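Sqt1 (Chaetomium thermophilum, PDB 4ZOY) is a WD40-repeat beta-propeller that probably serves ribosome biogenesis as a dedicated chaperone, capturing a nascent ribosomal protein while it is still being translated. Local coordinates at residues S17-I21 with S91-L95; E212-D218 with Q234-T240; Q244-V248 with I273-G277; G346-I352 with A370-V376. One frame throughout, in Å; residues are numbered along the deposited sequence.

In the fold
The chain forms a beta-propeller of eight four-stranded blades. Contact 1 sets the first strands of two successive blades side by side, its centre about 12 Å from the centre of the chain. Contact 2 pairs the last two strands of one blade. Contact 3 joins the loop that follows to the next blade. Contacts 2 and 3 touch: Phe246 lies against Leu214 and Leu239, and the contact centres are about 12 Å apart. Contact 4 joins the turn between two strands of the blade after that of contact 3 to the loop entering the next blade; its nearest atoms are about 7 Å from contact 3. Contacts 1 and 3 lie on opposite sides of the chain's centre, about 30 Å between centres.

Contact 1. Residues S17-I21 with S91-L95; sequences SVFAI and SINAL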
loop_
_atom_site.group_PDB
_atom_site.type_symbol
_atom_site.label_atom_id
_atom_site.label_comp_id
_atom_site.label_asym_id
_atom_site.label_seq_id
_atom_site.Cartn_x
_atom_site.Cartn_y
_atom_site.Cartn_z
ATOM N N SER A 17 12.064 -3.593 -13.919
ATOM C CA SER A 17 10.988 -3.013 -13.109
ATOM C C SER A 17 11.176 -3.163 -11.614
ATOM O O SER A 17 11.395 -4.262 -11.108
ATOM C CB SER A 17 9.656 -3.655 -13.480
ATOM O OG SER A 17 9.422 -3.605 -14.877
ATOM N N VAL A 18 11.067 -2.040 -10.910
ATOM C CA VAL A 18 11.105 -2.048 -9.454
ATOM C C VAL A 18 9.658 -1.963 -8.958
ATOM O O VAL A 18 9.036 -0.898 -9.010
ATOM C CB VAL A 18 11.955 -0.891 -8.884
ATOM C CG1 VAL A 18 12.366 -1.217 -7.459
ATOM C CG2 VAL A 18 13.222 -0.670 -9.736
ATOM N N PHE A 19 9.131 -3.104 -8.510
ATOM C CA PHE A 19 7.706 -3.239 -8.199
ATOM C C PHE A 19 7.340 -2.861 -6.780
ATOM O O PHE A 19 6.190 -2.506 -6.518
ATOM C CB PHE A 19 7.238 -4.681 -8.420
ATOM C CG PHE A 19 7.221 -5.114 -9.859
ATOM C CD1 PHE A 19 6.451 -4.448 -10.790
ATOM C CD2 PHE A 19 7.940 -6.225 -10.260
ATOM C CE1 PHE A 19 6.421 -4.868 -12.117
ATOM C CE2 PHE A 19 7.912 -6.648 -11.578
ATOM C CZ PHE A 19 7.155 -5.967 -12.502
ATOM N N ALA A 20 8.298 -2.978 -5.865
ATOM C CA ALA A 20 7.984 -2.917 -4.442
ATOM C C ALA A 20 8.954 -2.064 -3.661
ATOM O O ALA A 20 10.146 -1.961 -4.012
ATOM C CB ALA A 20 7.956 -4.329 -3.864
ATOM N N ILE A 21 8.453 -1.455 -2.587
ATOM C CA ILE A 21 9.288 -0.655 -1.711
ATOM C C ILE A 21 8.726 -0.694 -0.296
ATOM O O ILE A 21 7.504 -0.704 -0.100
ATOM C CB ILE A 21 9.407 0.799 -2.225
ATOM C CG1 ILE A 21 10.279 1.656 -1.305
ATOM C CG2 ILE A 21 8.022 1.430 -2.447
ATOM C CD1 ILE A 21 10.710 3.001 -1.938
ATOM N N SER A 91 10.137 -12.249 -9.999
ATOM C CA SER A 91 10.134 -10.865 -9.503
ATOM C C SER A 91 9.742 -10.711 -8.046
ATOM O O SER A 91 8.806 -11.351 -7.587
ATOM C CB SER A 91 9.185 -10.017 -10.340
ATOM O OG SER A 91 9.489 -10.145 -11.718
ATOM N N ILE A 92 10.451 -9.855 -7.324
ATOM C CA ILE A 92 9.955 -9.438 -6.008
ATOM C C ILE A 92 8.792 -8.479 -6.224
ATOM O O ILE A 92 8.924 -7.490 -6.936
ATOM C CB ILE A 92 11.030 -8.773 -5.148
ATOM C CG1 ILE A 92 12.156 -9.773 -4.844
ATOM C CG2 ILE A 92 10.397 -8.243 -3.850
ATOM C CD1 ILE A 92 13.267 -9.238 -3.954
ATOM N N ASN A 93 7.655 -8.782 -5.602
ATOM C CA ASN A 93 6.418 -8.054 -5.839
ATOM C C ASN A 93 5.910 -7.329 -4.592
ATOM O O ASN A 93 5.030 -6.463 -4.676
ATOM C CB ASN A 93 5.347 -9.032 -6.337
ATOM C CG ASN A 93 4.193 -8.332 -7.013
ATOM O OD1 ASN A 93 4.386 -7.409 -7.803
ATOM N ND2 ASN A 93 2.981 -8.770 -6.707
ATOM N N ALA A 94 6.468 -7.697 -3.443
ATOM C CA ALA A 94 6.033 -7.160 -2.163
ATOM C C ALA A 94 7.205 -7.113 -1.195
ATOM O O ALA A 94 8.044 -8.020 -1.197
ATOM C CB ALA A 94 4.903 -8.011 -1.594
ATOM N N LEU A 95 7.260 -6.047 -0.400
ATOM C CA LEU A 95 8.242 -5.872 0.671
ATOM C C LEU A 95 7.590 -5.245 1.868
ATOM O O LEU A 95 6.753 -4.350 1.720
ATOM C CB LEU A 95 9.393 -4.968 0.243
ATOM C CG LEU A 95 10.382 -5.562 -0.747
ATOM C CD1 LEU A 95 11.146 -4.410 -1.392
ATOM C CD2 LEU A 95 11.332 -6.516 -0.036
HETATM O O HOH W 1 5.778 -1.034 1.955
#
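Ala20 and Leu95 make the apolar part of this contact. CB of Ala20 is 4.0 Å from CD1 of Leu95. The same methyl rests on the peptide linking Asn93 to Ala94, 3.7 Å from Ala94 N. The aromatic part belongs to Phe19. Its CG is anti to the carbonyl carbon (chi1 -69°), and the ring runs back beside Ser91. Ser91 CB meets the ring edge 3.8 Å from Phe19 CE2. Ile92 O also lies at that edge, in the ring plane, 3.7 Å from Phe19 CD2. This oxygen is buried and finds no polar partner in the model. Ser17 CB lies over one face of the Phe19 ring, toward the rim. Asn93 OD1 is 4.0 Å from Phe19 CB, the amide turned 79° from the ring; Asn93 ND2 bonds to Ile142 O. The polar part is a single water: it donates to Ile21 O at 2.7 Å and weakly to Leu95 O at 3.5 Å. The two backbones share no direct hydrogen bond, although strands 18-21 and 92-95 run nearly parallel, 14° apart. They are the first strands of successive propeller blades. Each bonds to the second strand of its own blade, with a classic beta bulge: Phe19 and Ala20 face Gly34, Asn93 and Ala94 face Gly108. Val18 and Ile21 turn from the contact toward strand 468-473 of the preceding blade, and Ser91 packs on strand 30-36.

Contact 2. Residues E212-D218 with Q234-T240; sequences ESLHVYD and QTVVSLT
The His215 ring meets Ser238 at its edge: ND1 and Ser238 OG lie in the ring plane, hydrogen-bonded at 2.8 Å. His215 CG lies anti to the carbonyl carbon (chi1 -63°), which puts ND1 beside Ser238. Ser238 OG is gripped further by Thr235 OG1 and Asn232 ND2. The bond from ND1 to this held hydroxyl probably limits rotation of the His215 ring. The Tyr217 ring has His215 O over one face, offset toward the rim. Thr235 CG2 approaches it obliquely, 3.9 Å from Tyr217 CD1. Tyr217 OH bonds to Thr207 OG1. These strands, 214-218 and 235-239, are the antiparallel third and outermost strands of a WD40 blade, and Tyr217-Asp218 probably occupies the position of the classical Trp-Asp. Leu214 and Leu239 form a hydrogen-bonded pair, with Leu214 N 2.9 Å from Leu239 O. The partner chain turns a corner at Val236, yet Val236 N still bonds to Val216 O at 2.8 Å. On the sheet face opposite His215, Val216 CG2 lies alongside Val237 CB at 3.9 Å, while Val216 CG1 meets Val236 CG2 at 3.7 Å. Leu214, Val237 and Leu239 all pack on Val276 of the next blade. The Asp218 carboxylate accepts from Ala223 N and Ala224 N.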
loop_
_atom_site.group_PDB
_atom_site.type_symbol
_atom_site.label_atom_id
_atom_site.label_comp_id
_atom_site.label_asym_id
_atom_site.label_seq_id
_atom_site.Cartn_x
_atom_site.Cartn_y
_atom_site.Cartn_z
ATOM N N GLU A 212 -14.672 -10.237 -7.383
ATOM C CA GLU A 212 -15.633 -9.231 -6.910
ATOM C C GLU A 212 -16.009 -9.388 -5.433
ATOM O O GLU A 212 -16.837 -8.635 -4.923
ATOM C CB GLU A 212 -16.889 -9.215 -7.805
ATOM C CG GLU A 212 -16.520 -8.911 -9.259
ATOM C CD GLU A 212 -17.643 -9.110 -10.260
ATOM O OE1 GLU A 212 -18.821 -8.998 -9.880
ATOM O OE2 GLU A 212 -17.329 -9.344 -11.446
ATOM N N SER A 213 -15.371 -10.323 -4.728
ATOM C CA SER A 213 -15.697 -10.503 -3.310
ATOM C C SER A 213 -14.834 -9.667 -2.356
ATOM O O SER A 213 -13.683 -9.308 -2.654
ATOM C CB SER A 213 -15.613 -11.982 -2.912
ATOM O OG SER A 213 -14.321 -12.529 -3.107
ATOM N N LEU A 214 -15.444 -9.349 -1.218
ATOM C CA LEU A 214 -14.807 -8.709 -0.071
ATOM C C LEU A 214 -14.988 -9.606 1.138
ATOM O O LEU A 214 -16.107 -9.999 1.434
ATOM C CB LEU A 214 -15.433 -7.341 0.222
ATOM C CG LEU A 214 -15.266 -6.732 1.617
ATOM C CD1 LEU A 214 -13.826 -6.238 1.836
ATOM C CD2 LEU A 214 -16.234 -5.583 1.863
ATOM N N HIS A 215 -13.902 -9.930 1.829
ATOM C CA HIS A 215 -13.987 -10.644 3.096
ATOM C C HIS A 215 -13.203 -9.881 4.141
ATOM O O HIS A 215 -12.099 -9.395 3.869
ATOM C CB HIS A 215 -13.480 -12.076 2.972
ATOM C CG HIS A 215 -14.294 -12.898 2.030
ATOM N ND1 HIS A 215 -15.557 -13.352 2.353
ATOM C CD2 HIS A 215 -14.054 -13.307 0.763
ATOM C CE1 HIS A 215 -16.049 -14.024 1.329
ATOM N NE2 HIS A 215 -15.162 -14.010 0.350
ATOM N N VAL A 216 -13.775 -9.762 5.333
ATOM C CA VAL A 216 -13.104 -9.076 6.416
ATOM C C VAL A 216 -12.910 -10.075 7.553
ATOM O O VAL A 216 -13.864 -10.442 8.237
ATOM C CB VAL A 216 -13.895 -7.847 6.889
ATOM C CG1 VAL A 216 -13.111 -7.117 7.961
ATOM C CG2 VAL A 216 -14.177 -6.905 5.703
ATOM N N TYR A 217 -11.662 -10.512 7.734
ATOM C CA TYR A 217 -11.364 -11.641 8.616
ATOM C C TYR A 217 -11.184 -11.239 10.056
ATOM O O TYR A 217 -10.533 -10.243 10.370
ATOM C CB TYR A 217 -10.103 -12.378 8.154
ATOM C CG TYR A 217 -10.070 -12.638 6.673
ATOM C CD1 TYR A 217 -10.811 -13.667 6.099
ATOM C CD2 TYR A 217 -9.299 -11.839 5.846
ATOM C CE1 TYR A 217 -10.779 -13.883 4.727
ATOM C CE2 TYR A 217 -9.261 -12.044 4.490
ATOM C CZ TYR A 217 -9.998 -13.065 3.933
ATOM O OH TYR A 217 -9.950 -13.245 2.574
ATOM N N ASP A 218 -11.762 -12.054 10.934
ATOM C CA ASP A 218 -11.576 -11.954 12.378
ATOM C C ASP A 218 -10.269 -12.631 12.789
ATOM O O ASP A 218 -10.277 -13.752 13.309
ATOM C CB ASP A 218 -12.764 -12.607 13.093
ATOM C CG ASP A 218 -12.667 -12.534 14.605
ATOM O OD1 ASP A 218 -12.149 -11.537 15.135
ATOM O OD2 ASP A 218 -13.147 -13.490 15.259
ATOM N N GLN A 234 -15.428 -17.260 10.034
ATOM C CA GLN A 234 -14.120 -16.646 9.842
ATOM C C GLN A 234 -14.167 -15.129 9.661
ATOM O O GLN A 234 -13.225 -14.429 10.032
ATOM C CB GLN A 234 -13.410 -17.258 8.631
ATOM C CG GLN A 234 -13.024 -18.717 8.791
ATOM C CD GLN A 234 -12.242 -19.249 7.605
ATOM O OE1 GLN A 234 -12.714 -19.243 6.464
ATOM N NE2 GLN A 234 -11.029 -19.713 7.876
ATOM N N THR A 235 -15.247 -14.621 9.079
ATOM C CA THR A 235 -15.307 -13.199 8.742
ATOM C C THR A 235 -16.367 -12.441 9.518
ATOM O O THR A 235 -17.329 -13.035 9.999
ATOM C CB THR A 235 -15.606 -12.979 7.250
ATOM O OG1 THR A 235 -16.966 -13.365 6.977
ATOM C CG2 THR A 235 -14.656 -13.778 6.368
ATOM N N VAL A 236 -16.201 -11.123 9.615
ATOM C CA VAL A 236 -17.249 -10.260 10.170
ATOM C C VAL A 236 -18.119 -9.650 9.074
ATOM O O VAL A 236 -19.234 -9.188 9.343
ATOM C CB VAL A 236 -16.694 -9.105 11.017
ATOM C CG1 VAL A 236 -15.912 -9.646 12.200
ATOM C CG2 VAL A 236 -15.830 -8.169 10.175
ATOM N N VAL A 237 -17.578 -9.632 7.858
ATOM C CA VAL A 237 -18.273 -9.217 6.637
ATOM C C VAL A 237 -17.827 -10.125 5.504
ATOM O O VAL A 237 -16.630 -10.367 5.332
ATOM C CB VAL A 237 -17.965 -7.746 6.240
ATOM C CG1 VAL A 237 -18.497 -7.437 4.832
ATOM C CG2 VAL A 237 -18.527 -6.780 7.245
ATOM N N SER A 238 -18.786 -10.643 4.743
ATOM C CA SER A 238 -18.509 -11.379 3.520
ATOM C C SER A 238 -19.525 -10.943 2.474
ATOM O O SER A 238 -20.731 -11.149 2.650
ATOM C CB SER A 238 -18.585 -12.897 3.742
ATOM O OG SER A 238 -17.434 -13.384 4.416
ATOM N N LEU A 239 -19.046 -10.322 1.401
ATOM C CA LEU A 239 -19.909 -9.871 0.314
ATOM C C LEU A 239 -19.354 -10.367 -1.009
ATOM O O LEU A 239 -18.141 -10.322 -1.247
ATOM C CB LEU A 239 -20.031 -8.348 0.314
ATOM C CG LEU A 239 -20.791 -7.775 1.510
ATOM C CD1 LEU A 239 -20.547 -6.286 1.629
ATOM C CD2 LEU A 239 -22.286 -8.062 1.357
ATOM N N THR A 240 -20.238 -10.860 -1.870
ATOM C CA THR A 240 -19.808 -11.454 -3.122
ATOM C C THR A 240 -20.627 -10.960 -4.298
ATOM O O THR A 240 -21.477 -10.075 -4.156
ATOM C CB THR A 240 -19.904 -12.993 -3.100
ATOM O OG1 THR A 240 -21.286 -13.377 -3.125
ATOM C CG2 THR A 240 -19.227 -13.576 -1.863
HETATM O O HOH W 2 -11.058 -15.899 11.290
#

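Contact 3. Residues Q244-V248 with I273-G277; sequences QRFAV and IKIVG
Lys274 reaches the loop 244-248 through a bend at its second torsion (chi2 -75°). Beyond that bend the chain is extended, and the ammonium arrives over the Arg245 carbonyl. Phe246 holds CG anti to its own N (chi1 180°), which brings CE1 to Lys274 and Val276. The contact belongs to a blade-to-blade junction of the WD40 propeller. Residues 244-248 lie in the loop between the outermost strand of one blade, 235-239, and the first strand of the next, 252-257. Strand 273-277 is the third strand of that next blade. The ring of Phe246 crosses the Lys274 chain obliquely, with CE1 4.0 Å from Lys274 CB. The same CE1 is 3.9 Å from Val276 CG2, and here the two side chains meet at about a right angle. Val248 runs past Lys274 in the reverse direction, its CG2 4.1 Å from Lys274 CG. The aliphatic part of the lysine thus packs against Phe246 and Val248. Phe246 also touches Leu214 and Leu239 of the preceding blade, so its ring is shared by both blades. Lys274 NZ lies over one face of the Arg245 guanidinium, toward the rim. This nearness of like charges is probably unfavourable, and may be offset by the bonds NZ makes. One goes to Ser323 OG. In the other, Lys274 NZ donates to Arg245 O at 2.9 Å, from a position 37° above the carbonyl plane.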
loop_
_atom_site.group_PDB
_atom_site.type_symbol
_atom_site.label_atom_id
_atom_site.label_comp_id
_atom_site.label_asym_id
_atom_site.label_seq_id
_atom_site.Cartn_x
_atom_site.Cartn_y
_atom_site.Cartn_z
ATOM N N GLN A 244 -26.255 -8.068 -5.196
ATOM C CA GLN A 244 -26.435 -7.151 -6.321
ATOM C C GLN A 244 -26.078 -5.700 -6.010
ATOM O O GLN A 244 -25.629 -4.957 -6.879
ATOM C CB GLN A 244 -27.887 -7.208 -6.809
ATOM C CG GLN A 244 -28.223 -8.444 -7.630
ATOM C CD GLN A 244 -29.715 -8.623 -7.835
ATOM O OE1 GLN A 244 -30.524 -8.151 -7.037
ATOM N NE2 GLN A 244 -30.087 -9.310 -8.910
ATOM N N ARG A 245 -26.286 -5.299 -4.764
ATOM C CA ARG A 245 -26.027 -3.925 -4.356
ATOM C C ARG A 245 -24.518 -3.722 -4.142
ATOM O O ARG A 245 -24.032 -2.590 -4.061
ATOM C CB ARG A 245 -26.848 -3.596 -3.098
ATOM C CG ARG A 245 -26.489 -2.319 -2.396
ATOM C CD ARG A 245 -26.538 -1.174 -3.386
ATOM N NE ARG A 245 -26.081 0.066 -2.783
ATOM C CZ ARG A 245 -26.048 1.233 -3.412
ATOM N NH1 ARG A 245 -26.415 1.306 -4.686
ATOM N NH2 ARG A 245 -25.627 2.327 -2.777
ATOM N N PHE A 246 -23.776 -4.825 -4.115
ATOM C CA PHE A 246 -22.343 -4.763 -3.853
ATOM C C PHE A 246 -21.503 -5.032 -5.091
ATOM O O PHE A 246 -20.406 -4.490 -5.234
ATOM C CB PHE A 246 -21.960 -5.772 -2.769
ATOM C CG PHE A 246 -20.492 -5.772 -2.453
ATOM C CD1 PHE A 246 -19.942 -4.709 -1.750
ATOM C CD2 PHE A 246 -19.662 -6.806 -2.874
ATOM C CE1 PHE A 246 -18.600 -4.664 -1.458
ATOM C CE2 PHE A 246 -18.291 -6.767 -2.574
ATOM C CZ PHE A 246 -17.771 -5.687 -1.870
ATOM N N ALA A 247 -22.019 -5.881 -5.976
ATOM C CA ALA A 247 -21.252 -6.408 -7.097
ATOM C C ALA A 247 -20.656 -5.327 -7.994
ATOM O O ALA A 247 -21.362 -4.463 -8.504
ATOM C CB ALA A 247 -22.131 -7.338 -7.926
ATOM N N VAL A 248 -19.344 -5.391 -8.182
ATOM C CA VAL A 248 -18.659 -4.496 -9.102
ATOM C C VAL A 248 -18.154 -5.313 -10.278
ATOM O O VAL A 248 -17.155 -6.011 -10.171
ATOM C CB VAL A 248 -17.482 -3.757 -8.423
ATOM C CG1 VAL A 248 -16.691 -2.958 -9.445
ATOM C CG2 VAL A 248 -17.999 -2.838 -7.343
ATOM N N ILE A 273 -16.763 2.453 -6.360
ATOM C CA ILE A 273 -16.342 2.371 -4.973
ATOM C C ILE A 273 -17.551 1.976 -4.139
ATOM O O ILE A 273 -18.644 2.496 -4.349
ATOM C CB ILE A 273 -15.786 3.706 -4.457
ATOM C CG1 ILE A 273 -14.577 4.142 -5.282
ATOM C CG2 ILE A 273 -15.408 3.592 -2.977
ATOM C CD1 ILE A 273 -14.205 5.576 -5.099
ATOM N N LYS A 274 -17.369 1.046 -3.208
ATOM C CA LYS A 274 -18.425 0.685 -2.261
ATOM C C LYS A 274 -17.942 0.937 -0.843
ATOM O O LYS A 274 -16.802 0.606 -0.513
ATOM C CB LYS A 274 -18.834 -0.782 -2.411
ATOM C CG LYS A 274 -19.316 -1.190 -3.793
ATOM C CD LYS A 274 -20.721 -0.677 -4.038
ATOM C CE LYS A 274 -21.195 -1.001 -5.445
ATOM N NZ LYS A 274 -22.633 -0.593 -5.619
ATOM N N ILE A 275 -18.807 1.521 -0.015
ATOM C CA ILE A 275 -18.529 1.755 1.403
ATOM C C ILE A 275 -19.358 0.770 2.225
ATOM O O ILE A 275 -20.582 0.742 2.095
ATOM C CB ILE A 275 -18.869 3.197 1.836
ATOM C CG1 ILE A 275 -18.232 4.210 0.878
ATOM C CG2 ILE A 275 -18.413 3.443 3.276
ATOM C CD1 ILE A 275 -16.706 4.111 0.765
ATOM N N VAL A 276 -18.691 -0.030 3.058
ATOM C CA VAL A 276 -19.350 -1.094 3.818
ATOM C C VAL A 276 -19.070 -0.924 5.303
ATOM O O VAL A 276 -17.945 -0.623 5.701
ATOM C CB VAL A 276 -18.877 -2.488 3.358
ATOM C CG1 VAL A 276 -19.534 -3.588 4.181
ATOM C CG2 VAL A 276 -19.184 -2.695 1.882
ATOM N N GLY A 277 -20.095 -1.102 6.133
ATOM C CA GLY A 277 -19.907 -0.980 7.567
ATOM C C GLY A 277 -19.177 -2.161 8.198
ATOM O O GLY A 277 -19.322 -3.309 7.764
#

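Contact 4. Residues G346-I352 with A370-V376; sequences GSTDGSI and AHAEDPV
Val376 and Gly350 bury the most surface here. Val376 has CG1 anti to its N (chi1 -176°), which spreads its two methyls over the opposing chain. CG1 lies 3.9 Å from the bare CA of Gly346, and CG2 is pressed 3.5 Å from Gly350 C. The backbone of Val376 is held too: its N donates to Ser347 O at 3.0 Å. Gly350 N reaches that oxygen from the opposite face of its plane, closing a type I turn from Ser347 to Gly350. Gly350 has a positive phi of 95° and packs its CA into the facing loop, 3.0 Å from Asp374 O. Gly350 CA also makes a CA-H...O contact with Ala372 O. Gly350 O accepts from His371 N at 2.9 Å. Ile352 comes third, its CD1 3.7 Å from Ala370 CB, with Trp407 of the next blade against both residues. Within the turn, Ser347 OG accepts from Asp349 N in an ST turn and also bonds to Asp329 O. Asp349 OD1 accepts from Ser351 N in an Asx turn. One water donates to Thr348 O and Glu373 O, each at 2.6 Å. The contact thus joins a turn between two strands of one WD40 blade to the loop entering the next. His371 bonds to Ser397 and Asp401, consistent with the Asp-His-Ser network of WD repeats. The chemistry implies a junction held by main-chain bonds and close apolar packing together, in which the His371 N to Gly350 O bond probably helps to position His371.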
loop_
_atom_site.group_PDB
_atom_site.type_symbol
_atom_site.label_atom_id
_atom_site.label_comp_id
_atom_site.label_asym_id
_atom_site.label_seq_id
_atom_site.Cartn_x
_atom_site.Cartn_y
_atom_site.Cartn_z
ATOM N N GLY A 346 -7.721 6.931 -6.435
ATOM C CA GLY A 346 -6.948 7.122 -7.663
ATOM C C GLY A 346 -7.371 6.107 -8.697
ATOM O O GLY A 346 -7.532 4.928 -8.391
ATOM N N SER A 347 -7.545 6.568 -9.938
ATOM C CA SER A 347 -8.082 5.735 -10.997
ATOM C C SER A 347 -7.092 5.495 -12.123
ATOM O O SER A 347 -6.215 6.326 -12.377
ATOM C CB SER A 347 -9.351 6.391 -11.570
ATOM O OG SER A 347 -9.864 5.665 -12.676
ATOM N N THR A 348 -7.274 4.368 -12.808
ATOM C CA THR A 348 -6.566 4.082 -14.048
ATOM C C THR A 348 -6.768 5.187 -15.098
ATOM O O THR A 348 -5.921 5.367 -15.985
ATOM C CB THR A 348 -7.027 2.717 -14.586
ATOM O OG1 THR A 348 -6.708 1.718 -13.610
ATOM C CG2 THR A 348 -6.352 2.355 -15.908
ATOM N N ASP A 349 -7.858 5.947 -14.993
ATOM C CA ASP A 349 -8.125 6.988 -15.985
ATOM C C ASP A 349 -7.344 8.283 -15.751
ATOM O O ASP A 349 -7.524 9.258 -16.484
ATOM C CB ASP A 349 -9.630 7.281 -16.073
ATOM C CG ASP A 349 -10.200 7.989 -14.847
ATOM O OD1 ASP A 349 -9.455 8.472 -13.970
ATOM O OD2 ASP A 349 -11.444 8.081 -14.787
ATOM N N GLY A 350 -6.475 8.294 -14.740
ATOM C CA GLY A 350 -5.631 9.451 -14.479
ATOM C C GLY A 350 -6.147 10.451 -13.454
ATOM O O GLY A 350 -5.456 11.420 -13.127
ATOM N N SER A 351 -7.357 10.224 -12.940
ATOM C CA SER A 351 -7.966 11.174 -12.018
ATOM C C SER A 351 -7.875 10.725 -10.568
ATOM O O SER A 351 -7.711 9.543 -10.274
ATOM C CB SER A 351 -9.440 11.401 -12.359
ATOM O OG SER A 351 -10.207 10.235 -12.085
ATOM N N ILE A 352 -7.994 11.703 -9.685
ATOM C CA ILE A 352 -8.175 11.452 -8.270
ATOM C C ILE A 352 -9.522 12.046 -7.918
ATOM O O ILE A 352 -9.865 13.123 -8.394
ATOM C CB ILE A 352 -7.060 12.089 -7.426
ATOM C CG1 ILE A 352 -5.704 11.465 -7.791
ATOM C CG2 ILE A 352 -7.370 11.976 -5.919
ATOM C CD1 ILE A 352 -4.524 12.210 -7.204
ATOM N N ALA A 370 -5.051 14.336 -12.948
ATOM C CA ALA A 370 -4.060 14.417 -11.884
ATOM C C ALA A 370 -2.738 13.799 -12.332
ATOM O O ALA A 370 -1.665 14.293 -11.978
ATOM C CB ALA A 370 -4.573 13.714 -10.624
ATOM N N HIS A 371 -2.829 12.729 -13.118
ATOM C CA HIS A 371 -1.643 12.177 -13.758
ATOM C C HIS A 371 -1.887 12.036 -15.254
ATOM O O HIS A 371 -1.668 10.977 -15.854
ATOM C CB HIS A 371 -1.248 10.859 -13.094
ATOM C CG HIS A 371 -0.642 11.072 -11.744
ATOM N ND1 HIS A 371 0.711 11.251 -11.550
ATOM C CD2 HIS A 371 -1.218 11.223 -10.526
ATOM C CE1 HIS A 371 0.947 11.495 -10.274
ATOM N NE2 HIS A 371 -0.209 11.483 -9.630
ATOM N N ALA A 372 -2.322 13.151 -15.839
ATOM C CA ALA A 372 -2.736 13.200 -17.238
ATOM C C ALA A 372 -3.773 12.109 -17.507
ATOM O O ALA A 372 -4.726 11.971 -16.744
ATOM C CB ALA A 372 -1.525 13.063 -18.156
ATOM N N GLU A 373 -3.602 11.330 -18.566
ATOM C CA GLU A 373 -4.521 10.232 -18.838
ATOM C C GLU A 373 -3.872 8.885 -18.529
ATOM O O GLU A 373 -4.334 7.841 -18.996
ATOM C CB GLU A 373 -5.009 10.273 -20.293
ATOM C CG GLU A 373 -5.988 11.418 -20.591
ATOM C CD GLU A 373 -5.348 12.794 -20.515
ATOM O OE1 GLU A 373 -4.415 13.059 -21.307
ATOM O OE2 GLU A 373 -5.773 13.611 -19.665
ATOM N N ASP A 374 -2.802 8.917 -17.735
ATOM C CA ASP A 374 -2.089 7.711 -17.328
ATOM C C ASP A 374 -2.569 7.264 -15.952
ATOM O O ASP A 374 -2.999 8.090 -15.154
ATOM C CB ASP A 374 -0.576 7.952 -17.298
ATOM C CG ASP A 374 -0.032 8.438 -18.633
ATOM O OD1 ASP A 374 -0.035 7.640 -19.589
ATOM O OD2 ASP A 374 0.406 9.610 -18.712
ATOM N N PRO A 375 -2.491 5.959 -15.666
ATOM C CA PRO A 375 -2.965 5.449 -14.369
ATOM C C PRO A 375 -2.381 6.124 -13.130
ATOM O O PRO A 375 -1.173 6.341 -13.021
ATOM C CB PRO A 375 -2.538 3.984 -14.404
ATOM C CG PRO A 375 -2.655 3.626 -15.845
ATOM C CD PRO A 375 -2.275 4.865 -16.631
ATOM N N VAL A 376 -3.261 6.473 -12.200
ATOM C CA VAL A 376 -2.842 6.853 -10.864
ATOM C C VAL A 376 -2.620 5.559 -10.104
ATOM O O VAL A 376 -3.553 4.789 -9.883
ATOM C CB VAL A 376 -3.887 7.715 -10.142
ATOM C CG1 VAL A 376 -3.351 8.169 -8.787
ATOM C CG2 VAL A 376 -4.263 8.919 -10.982
HETATM O O HOH W 3 -5.354 5.474 -18.555
#